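Long-range contacts in Alr4995 protein (Nostoc sp., PDB 6LRF), which acts as a bifunctional enzyme, an arginine dihydrolase that also carries ornithine cyclodeaminase activity: residues R4-M9 against R268-V273; D373-D378 against V560-R565; L631-M636 against L682-L687. All coordinates share one frame; numbering follows the deposited sequence.

The three contacts follow one another along the chain, each closing before the next opens, and none touches another. Contact 1 pairs the N-terminal strand 6-9 with the strand end and loop at 268-273, in the part related to dimethylarginine dimethylhydrolases. Its centre lies about 50 Å from that of contact 2 and about 53 Å from that of contact 3, both on the opposite side of the chain's centre. Contacts 2 and 3 have centres about 31 Å apart. Contact 3 packs strand 629-633 against helix 680-694, wholly in the Rossmann-type region, while contact 2 ties helix 554-567 of that region to a preceding loop. This separation is consistent with two activities in distinct parts.

Contact 1: residues R4-M9 against R268-V273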
loop_
_atom_site.group_PDB
_atom_site.type_symbol
_atom_site.label_atom_id
_atom_site.label_comp_id
_atom_site.label_asym_id
_atom_site.label_seq_id
_atom_site.Cartn_x
_atom_site.Cartn_y
_atom_site.Cartn_z
ATOM N N ARG B 4 -61.640 24.473 -13.117
ATOM C CA ARG B 4 -61.361 25.766 -12.479
ATOM C C ARG B 4 -60.328 25.672 -11.344
ATOM O O ARG B 4 -60.607 26.045 -10.193
ATOM C CB ARG B 4 -62.654 26.381 -11.934
ATOM C CG ARG B 4 -63.731 26.594 -12.989
ATOM C CD ARG B 4 -64.588 27.828 -12.676
ATOM N NE ARG B 4 -65.330 27.709 -11.419
ATOM C CZ ARG B 4 -65.089 28.437 -10.333
ATOM N NH1 ARG B 4 -65.824 28.249 -9.246
ATOM N NH2 ARG B 4 -64.125 29.357 -10.335
ATOM N N ILE B 5 -59.130 25.207 -11.680
ATOM C CA ILE B 5 -58.064 24.985 -10.700
ATOM C C ILE B 5 -57.429 26.298 -10.216
ATOM O O ILE B 5 -57.165 27.194 -11.014
ATOM C CB ILE B 5 -56.966 24.062 -11.295
ATOM C CG1 ILE B 5 -57.582 22.724 -11.724
ATOM C CG2 ILE B 5 -55.841 23.831 -10.296
ATOM C CD1 ILE B 5 -56.613 21.791 -12.428
ATOM N N ARG B 6 -57.197 26.405 -8.907
ATOM C CA ARG B 6 -56.567 27.592 -8.325
ATOM C C ARG B 6 -55.165 27.297 -7.785
ATOM O O ARG B 6 -54.947 26.282 -7.126
ATOM C CB ARG B 6 -57.423 28.163 -7.188
ATOM C CG ARG B 6 -58.906 28.313 -7.509
ATOM C CD ARG B 6 -59.668 28.892 -6.312
ATOM N NE ARG B 6 -59.373 30.304 -6.075
ATOM C CZ ARG B 6 -60.093 31.310 -6.570
ATOM N NH1 ARG B 6 -61.150 31.063 -7.350
ATOM N NH2 ARG B 6 -59.750 32.563 -6.292
ATOM N N PHE B 7 -54.232 28.204 -8.053
ATOM C CA PHE B 7 -52.888 28.168 -7.476
ATOM C C PHE B 7 -52.646 29.421 -6.666
ATOM O O PHE B 7 -53.115 30.497 -7.029
ATOM C CB PHE B 7 -51.810 28.063 -8.553
ATOM C CG PHE B 7 -51.791 26.749 -9.261
ATOM C CD1 PHE B 7 -50.962 25.720 -8.819
ATOM C CD2 PHE B 7 -52.602 26.536 -10.370
ATOM C CE1 PHE B 7 -50.939 24.492 -9.467
ATOM C CE2 PHE B 7 -52.588 25.310 -11.036
ATOM C CZ PHE B 7 -51.750 24.283 -10.583
ATOM N N LEU B 8 -51.910 29.276 -5.571
ATOM C CA LEU B 8 -51.504 30.413 -4.762
ATOM C C LEU B 8 -50.071 30.796 -5.091
ATOM O O LEU B 8 -49.201 29.924 -5.119
ATOM C CB LEU B 8 -51.618 30.070 -3.293
ATOM C CG LEU B 8 -51.165 31.143 -2.330
ATOM C CD1 LEU B 8 -52.090 32.336 -2.478
ATOM C CD2 LEU B 8 -51.212 30.567 -0.949
HETATM N N MSE B 9 -49.823 32.080 -5.347
HETATM C CA MSE B 9 -48.458 32.569 -5.556
HETATM C C MSE B 9 -48.192 33.812 -4.725
HETATM O O MSE B 9 -49.050 34.275 -3.985
HETATM C CB MSE B 9 -48.198 32.870 -7.031
HETATM C CG MSE B 9 -48.314 31.652 -7.916
HETATM SE SE MSE B 9 -47.829 31.953 -9.805
HETATM C CE MSE B 9 -45.925 32.415 -9.595
ATOM N N ARG B 268 -50.956 24.491 -5.203
ATOM C CA ARG B 268 -52.283 24.144 -5.696
ATOM C C ARG B 268 -53.272 24.083 -4.529
ATOM O O ARG B 268 -53.133 23.254 -3.631
ATOM C CB ARG B 268 -52.247 22.813 -6.446
ATOM C CG ARG B 268 -53.610 22.303 -6.881
ATOM C CD ARG B 268 -53.504 21.340 -8.058
ATOM N NE ARG B 268 -54.812 20.783 -8.415
ATOM C CZ ARG B 268 -55.092 20.247 -9.598
ATOM N NH1 ARG B 268 -54.157 20.203 -10.538
ATOM N NH2 ARG B 268 -56.305 19.771 -9.847
ATOM N N VAL B 269 -54.261 24.971 -4.522
ATOM C CA VAL B 269 -55.165 25.027 -3.377
ATOM C C VAL B 269 -56.511 24.351 -3.696
ATOM O O VAL B 269 -57.404 24.277 -2.845
ATOM C CB VAL B 269 -55.377 26.475 -2.924
ATOM C CG1 VAL B 269 -54.136 26.977 -2.236
ATOM C CG2 VAL B 269 -55.712 27.365 -4.130
ATOM N N THR B 270 -56.618 23.840 -4.922
ATOM C CA THR B 270 -57.757 23.037 -5.384
ATOM C C THR B 270 -57.382 21.564 -5.480
ATOM O O THR B 270 -56.956 21.090 -6.533
ATOM C CB THR B 270 -58.262 23.512 -6.776
ATOM O OG1 THR B 270 -58.756 24.845 -6.660
ATOM C CG2 THR B 270 -59.389 22.620 -7.297
ATOM N N GLU B 271 -57.536 20.848 -4.367
ATOM C CA GLU B 271 -57.215 19.423 -4.293
ATOM C C GLU B 271 -58.440 18.644 -3.846
ATOM O O GLU B 271 -58.712 18.547 -2.645
ATOM C CB GLU B 271 -56.051 19.159 -3.315
ATOM C CG GLU B 271 -54.725 19.824 -3.674
ATOM C CD GLU B 271 -54.032 19.165 -4.856
ATOM O OE1 GLU B 271 -54.683 18.348 -5.555
ATOM O OE2 GLU B 271 -52.835 19.456 -5.083
ATOM N N PRO B 272 -59.198 18.098 -4.809
ATOM C CA PRO B 272 -60.425 17.368 -4.463
ATOM C C PRO B 272 -60.128 16.074 -3.709
ATOM O O PRO B 272 -59.135 15.400 -3.994
ATOM C CB PRO B 272 -61.065 17.080 -5.831
ATOM C CG PRO B 272 -60.426 18.076 -6.783
ATOM C CD PRO B 272 -59.033 18.267 -6.266
ATOM N N VAL B 273 -60.989 15.744 -2.754
ATOM C CA VAL B 273 -60.791 14.579 -1.905
ATOM C C VAL B 273 -61.412 13.358 -2.563
ATOM O O VAL B 273 -62.586 13.374 -2.939
ATOM C CB VAL B 273 -61.406 14.789 -0.511
ATOM C CG1 VAL B 273 -61.321 13.517 0.328
ATOM C CG2 VAL B 273 -60.712 15.940 0.196
#
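Two hydrogen bonds join Arg6 to the loop through its backbone. Its N-H is accepted by Thr270 OG1 at 3.1 Å from Arg6 N, and its carbonyl receives the amide of Val269, with Val269 N 3.0 Å from Arg6 O. Threonine suits position 270 because its short hydroxyl can accept this N-H in place of a backbone carbonyl; chi1 of -64° puts OG1 on the side facing Arg6 N. The Arg6 side chain leads away to a salt bridge with Asp55.

The Arg268 chain, extended from CG to NE, runs alongside its own segment, and Arg268 NE donates almost straight to Thr270 O (2.9 Å), which lies in the guanidinium plane and limits its rotation. Ile5 covers one face of that group, its CG2 methyl 3.7 Å above the plane and over the centre.

Apolar packing completes the join: Phe7 CE1 lies obliquely 3.7 Å from Arg268 CB, and Val269 CG2 meets Arg6 CB at 3.6 Å. Val269 also rests on Trp100 of helix 93-103.

Phe7 and Arg268 form a non-hydrogen-bonded antiparallel pair, adding strand 267-268 beside the N-terminal strand, consistent with the α/β-propeller of the GME family.

Contact 2: residues D373-D378 against V560-R565; sequences DGVAPD and VINTIR
Asn562 uses both ends of its side-chain amide on a single residue, Ala376. Its OD1 accepts the Ala376 amide at 2.9 Å from Ala376 N, in the carbonyl plane and on a lone pair. Its ND2 returns a bond to the Ala376 carbonyl, 2.9 Å from Ala376 O; that acceptor lies in the plane of the amide, although the donor stands 38° above the plane of the backbone C=O. With CG anti to the backbone N (chi1 -163°), the amide reaches out from the helix to the loop. Two bonds hold it flat, and both main-chain groups of a buried residue are satisfied. Asparagine suits the place because one short group carries both donor and acceptor, much as a neighbouring β-strand would offer.

Residues 373-378 follow strand 366-369, an outermost strand of a mixed seven-stranded sheet, and meet helix 554-567 of the Rossmann-type region.

One turn further along the helix, Arg565 NE donates to Gly374 O at 3.0 Å, nearly straight (170°) and within both the carbonyl and guanidinium planes. The chain bends at chi3 to bring NE there, while NH1 is taken by Pro605 O. Gly374 has a positive phi, which glycine tolerates easily. Between these polar ties, Val375, β-branched and compact, lays its CG2 methyl 3.9 Å from Arg565 O, against the helix backbone.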
loop_
_atom_site.group_PDB
_atom_site.type_symbol
_atom_site.label_atom_id
_atom_site.label_comp_id
_atom_site.label_asym_id
_atom_site.label_seq_id
_atom_site.Cartn_x
_atom_site.Cartn_y
_atom_site.Cartn_z
ATOM N N ASP B 373 -36.838 -27.898 5.196
ATOM C CA ASP B 373 -35.482 -28.139 5.706
ATOM C C ASP B 373 -34.470 -27.095 5.210
ATOM O O ASP B 373 -34.396 -26.834 4.017
ATOM C CB ASP B 373 -34.987 -29.527 5.291
ATOM C CG ASP B 373 -35.396 -30.612 6.255
ATOM O OD1 ASP B 373 -36.229 -30.353 7.156
ATOM O OD2 ASP B 373 -34.880 -31.738 6.095
ATOM N N GLY B 374 -33.701 -26.504 6.125
ATOM C CA GLY B 374 -32.657 -25.561 5.743
ATOM C C GLY B 374 -33.161 -24.202 5.270
ATOM O O GLY B 374 -32.448 -23.487 4.584
ATOM N N VAL B 375 -34.392 -23.846 5.636
ATOM C CA VAL B 375 -34.967 -22.550 5.264
ATOM C C VAL B 375 -35.639 -21.973 6.506
ATOM O O VAL B 375 -36.419 -22.652 7.148
ATOM C CB VAL B 375 -35.986 -22.681 4.103
ATOM C CG1 VAL B 375 -36.705 -21.356 3.840
ATOM C CG2 VAL B 375 -35.304 -23.180 2.822
ATOM N N ALA B 376 -35.314 -20.738 6.879
ATOM C CA ALA B 376 -35.948 -20.117 8.046
ATOM C C ALA B 376 -37.253 -19.461 7.603
ATOM O O ALA B 376 -37.395 -19.113 6.427
ATOM C CB ALA B 376 -35.019 -19.100 8.695
ATOM N N PRO B 377 -38.225 -19.331 8.525
ATOM C CA PRO B 377 -39.452 -18.591 8.206
ATOM C C PRO B 377 -39.130 -17.153 7.950
ATOM O O PRO B 377 -38.107 -16.663 8.432
ATOM C CB PRO B 377 -40.312 -18.734 9.469
ATOM C CG PRO B 377 -39.328 -19.061 10.556
ATOM C CD PRO B 377 -38.263 -19.888 9.886
ATOM N N ASP B 378 -39.999 -16.478 7.209
ATOM C CA ASP B 378 -39.748 -15.104 6.827
ATOM C C ASP B 378 -39.650 -14.203 8.053
ATOM O O ASP B 378 -40.351 -14.405 9.041
ATOM C CB ASP B 378 -40.842 -14.616 5.887
ATOM C CG ASP B 378 -40.357 -13.526 4.965
ATOM O OD1 ASP B 378 -39.682 -13.854 3.956
ATOM O OD2 ASP B 378 -40.642 -12.344 5.260
ATOM N N VAL B 560 -31.418 -12.412 1.812
ATOM C CA VAL B 560 -31.241 -12.806 0.429
ATOM C C VAL B 560 -30.865 -14.282 0.342
ATOM O O VAL B 560 -31.380 -15.015 -0.502
ATOM C CB VAL B 560 -30.162 -11.944 -0.272
ATOM C CG1 VAL B 560 -29.722 -12.586 -1.594
ATOM C CG2 VAL B 560 -30.681 -10.520 -0.490
ATOM N N ILE B 561 -29.970 -14.718 1.224
ATOM C CA ILE B 561 -29.512 -16.101 1.191
ATOM C C ILE B 561 -30.678 -17.028 1.493
ATOM O O ILE B 561 -30.928 -17.988 0.758
ATOM C CB ILE B 561 -28.361 -16.335 2.175
ATOM C CG1 ILE B 561 -27.105 -15.607 1.649
ATOM C CG2 ILE B 561 -28.107 -17.840 2.352
ATOM C CD1 ILE B 561 -25.918 -15.619 2.612
ATOM N N ASN B 562 -31.409 -16.722 2.559
ATOM C CA ASN B 562 -32.594 -17.498 2.913
ATOM C C ASN B 562 -33.658 -17.545 1.803
ATOM O O ASN B 562 -34.275 -18.576 1.554
ATOM C CB ASN B 562 -33.228 -16.936 4.187
ATOM C CG ASN B 562 -34.180 -17.910 4.809
ATOM O OD1 ASN B 562 -33.773 -19.009 5.187
ATOM N ND2 ASN B 562 -35.461 -17.531 4.912
ATOM N N THR B 563 -33.873 -16.423 1.134
ATOM C CA THR B 563 -34.874 -16.362 0.072
ATOM C C THR B 563 -34.489 -17.241 -1.121
ATOM O O THR B 563 -35.326 -17.965 -1.674
ATOM C CB THR B 563 -35.089 -14.896 -0.373
ATOM O OG1 THR B 563 -35.566 -14.140 0.743
ATOM C CG2 THR B 563 -36.094 -14.802 -1.502
ATOM N N ILE B 564 -33.225 -17.188 -1.532
ATOM C CA ILE B 564 -32.785 -18.031 -2.645
ATOM C C ILE B 564 -32.857 -19.514 -2.248
ATOM O O ILE B 564 -33.296 -20.343 -3.038
ATOM C CB ILE B 564 -31.349 -17.672 -3.122
ATOM C CG1 ILE B 564 -31.252 -16.177 -3.473
ATOM C CG2 ILE B 564 -30.968 -18.494 -4.355
ATOM C CD1 ILE B 564 -32.297 -15.708 -4.494
ATOM N N ARG B 565 -32.454 -19.846 -1.019
ATOM C CA ARG B 565 -32.565 -21.223 -0.549
ATOM C C ARG B 565 -34.044 -21.657 -0.579
ATOM O O ARG B 565 -34.349 -22.792 -0.952
ATOM C CB ARG B 565 -31.952 -21.390 0.849
ATOM C CG ARG B 565 -30.412 -21.217 0.886
ATOM C CD ARG B 565 -29.848 -21.455 2.291
ATOM N NE ARG B 565 -30.120 -22.821 2.745
ATOM C CZ ARG B 565 -29.332 -23.864 2.492
ATOM N NH1 ARG B 565 -28.197 -23.695 1.815
ATOM N NH2 ARG B 565 -29.675 -25.074 2.917
#

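Contact 3: residues L631-M636 against L682-L687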
loop_
_atom_site.group_PDB
_atom_site.type_symbol
_atom_site.label_atom_id
_atom_site.label_comp_id
_atom_site.label_asym_id
_atom_site.label_seq_id
_atom_site.Cartn_x
_atom_site.Cartn_y
_atom_site.Cartn_z
ATOM N N LEU B 631 -11.140 -12.744 -18.508
ATOM C CA LEU B 631 -11.211 -11.457 -17.842
ATOM C C LEU B 631 -11.313 -11.677 -16.326
ATOM O O LEU B 631 -12.317 -12.184 -15.822
ATOM C CB LEU B 631 -12.419 -10.678 -18.361
ATOM C CG LEU B 631 -12.436 -9.166 -18.226
ATOM C CD1 LEU B 631 -11.210 -8.583 -18.907
ATOM C CD2 LEU B 631 -13.711 -8.624 -18.876
HETATM N N MSE B 632 -10.272 -11.315 -15.594
HETATM C CA MSE B 632 -10.242 -11.604 -14.169
HETATM C C MSE B 632 -10.502 -10.328 -13.371
HETATM O O MSE B 632 -9.635 -9.462 -13.229
HETATM C CB MSE B 632 -8.915 -12.254 -13.784
HETATM C CG MSE B 632 -8.816 -13.729 -14.191
HETATM SE SE MSE B 632 -6.964 -14.384 -14.303
HETATM C CE MSE B 632 -6.286 -13.189 -15.679
ATOM N N LEU B 633 -11.724 -10.221 -12.865
ATOM C CA LEU B 633 -12.178 -8.979 -12.260
ATOM C C LEU B 633 -12.166 -9.107 -10.737
ATOM O O LEU B 633 -13.145 -9.567 -10.115
ATOM C CB LEU B 633 -13.569 -8.616 -12.785
ATOM C CG LEU B 633 -13.710 -8.496 -14.310
ATOM C CD1 LEU B 633 -15.192 -8.422 -14.709
ATOM C CD2 LEU B 633 -12.944 -7.297 -14.859
ATOM N N SER B 634 -11.040 -8.664 -10.172
ATOM C CA SER B 634 -10.653 -8.797 -8.759
ATOM C C SER B 634 -11.304 -9.970 -8.035
ATOM O O SER B 634 -12.147 -9.778 -7.161
ATOM C CB SER B 634 -10.932 -7.491 -7.992
ATOM O OG SER B 634 -12.297 -7.147 -8.013
ATOM N N SER B 635 -10.890 -11.183 -8.395
ATOM C CA SER B 635 -11.459 -12.380 -7.786
ATOM C C SER B 635 -10.408 -13.285 -7.147
ATOM O O SER B 635 -10.693 -14.452 -6.856
ATOM C CB SER B 635 -12.271 -13.167 -8.823
ATOM O OG SER B 635 -11.568 -13.249 -10.055
HETATM N N MSE B 636 -9.208 -12.750 -6.926
HETATM C CA MSE B 636 -8.209 -13.375 -6.034
HETATM C C MSE B 636 -7.948 -14.877 -6.239
HETATM O O MSE B 636 -7.206 -15.295 -7.139
HETATM C CB MSE B 636 -8.631 -13.173 -4.565
HETATM C CG MSE B 636 -8.729 -11.713 -4.079
HETATM SE SE MSE B 636 -6.996 -10.858 -3.684
HETATM C CE MSE B 636 -7.364 -10.178 -1.884
ATOM N N LEU B 682 -14.152 1.246 -11.961
ATOM C CA LEU B 682 -13.562 2.211 -12.884
ATOM C C LEU B 682 -13.203 1.509 -14.195
ATOM O O LEU B 682 -13.566 1.975 -15.286
ATOM C CB LEU B 682 -12.314 2.873 -12.279
ATOM C CG LEU B 682 -11.553 3.789 -13.256
ATOM C CD1 LEU B 682 -12.486 4.844 -13.860
ATOM C CD2 LEU B 682 -10.383 4.459 -12.578
ATOM N N PHE B 683 -12.500 0.379 -14.071
ATOM C CA PHE B 683 -12.070 -0.402 -15.232
ATOM C C PHE B 683 -13.254 -0.777 -16.108
ATOM O O PHE B 683 -13.225 -0.582 -17.325
ATOM C CB PHE B 683 -11.313 -1.669 -14.792
ATOM C CG PHE B 683 -10.849 -2.530 -15.940
ATOM C CD1 PHE B 683 -9.601 -2.337 -16.503
ATOM C CD2 PHE B 683 -11.670 -3.528 -16.464
ATOM C CE1 PHE B 683 -9.175 -3.122 -17.560
ATOM C CE2 PHE B 683 -11.247 -4.312 -17.524
ATOM C CZ PHE B 683 -9.997 -4.107 -18.071
ATOM N N LEU B 684 -14.299 -1.322 -15.485
ATOM C CA LEU B 684 -15.492 -1.745 -16.216
ATOM C C LEU B 684 -16.248 -0.568 -16.830
ATOM O O LEU B 684 -16.861 -0.689 -17.896
ATOM C CB LEU B 684 -16.424 -2.539 -15.292
ATOM C CG LEU B 684 -15.927 -3.944 -14.931
ATOM C CD1 LEU B 684 -16.644 -4.502 -13.709
ATOM C CD2 LEU B 684 -16.091 -4.880 -16.123
ATOM N N SER B 685 -16.216 0.572 -16.157
ATOM C CA SER B 685 -16.908 1.737 -16.679
ATOM C C SER B 685 -16.295 2.165 -18.027
ATOM O O SER B 685 -16.993 2.283 -19.038
ATOM C CB SER B 685 -16.861 2.881 -15.667
ATOM O OG SER B 685 -17.811 3.872 -16.031
ATOM N N LEU B 686 -14.984 2.366 -18.023
ATOM C CA LEU B 686 -14.220 2.705 -19.219
ATOM C C LEU B 686 -14.364 1.674 -20.322
ATOM O O LEU B 686 -14.484 2.021 -21.497
ATOM C CB LEU B 686 -12.749 2.833 -18.860
ATOM C CG LEU B 686 -12.391 3.927 -17.869
ATOM C CD1 LEU B 686 -10.966 3.733 -17.380
ATOM C CD2 LEU B 686 -12.568 5.273 -18.549
ATOM N N LEU B 687 -14.315 0.400 -19.942
ATOM C CA LEU B 687 -14.426 -0.683 -20.906
ATOM C C LEU B 687 -15.743 -0.596 -21.669
ATOM O O LEU B 687 -15.773 -0.748 -22.898
ATOM C CB LEU B 687 -14.304 -2.042 -20.213
ATOM C CG LEU B 687 -14.454 -3.259 -21.121
ATOM C CD1 LEU B 687 -13.267 -3.359 -22.084
ATOM C CD2 LEU B 687 -14.591 -4.522 -20.284
#
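The hydroxyl of Ser635, just past the end of strand 629-633, is hydrogen-bonded to two others: Ser635 OG meets both Ser639 OG of helix 637-645 and Thr494 OG1 of the adjoining strand 491-495. Serine suits a site where one small group must serve two polar neighbours.

Within the strand itself, Leu631 and Leu633 are two residues apart and therefore on the same face of the sheet. Across from them, backbone polar groups are paired within the helix, Leu687 N donating to Phe683 O at 3.0 Å, and the side chains of Phe683, Leu684 and Leu687 that face the strand are hydrocarbon. Leu633 and Leu684 reach toward each other tip to tip: Leu633 CD1 lies 3.9 Å from Leu684 CD2. In Leu684 the first torsion (chi1 -72°) sets CG beside its own backbone N, and from there the CD2 methyl reaches the strand. Phe683 receives both strand leucines obliquely, with Leu633 CD2 4.3 Å from Phe683 CD2 and Leu631 CD1 4.5 Å from Phe683 CE2. One turn later, Leu687 CD2 stands 4.4 Å from Leu631 CD2. Leucine suits these sites because its forked end can meet two neighbours at once, while the phenyl ring bridges strand 631-633 and helix segment 682-687, whose axes approach to 11.2 Å and run at 137°.

Other parts of the region close round the same core. Leu684 and Leu687 also touch Leu511 of helix 505-513, Phe683 packs on Val474 of helix 467-486, and Leu631 and Leu633 meet Val493 in the adjoining strand. A parallel six-stranded sheet in the order 3-2-1-4-5-6, covered by helices such as this one after the last strand, is the signature of the Rossmann fold.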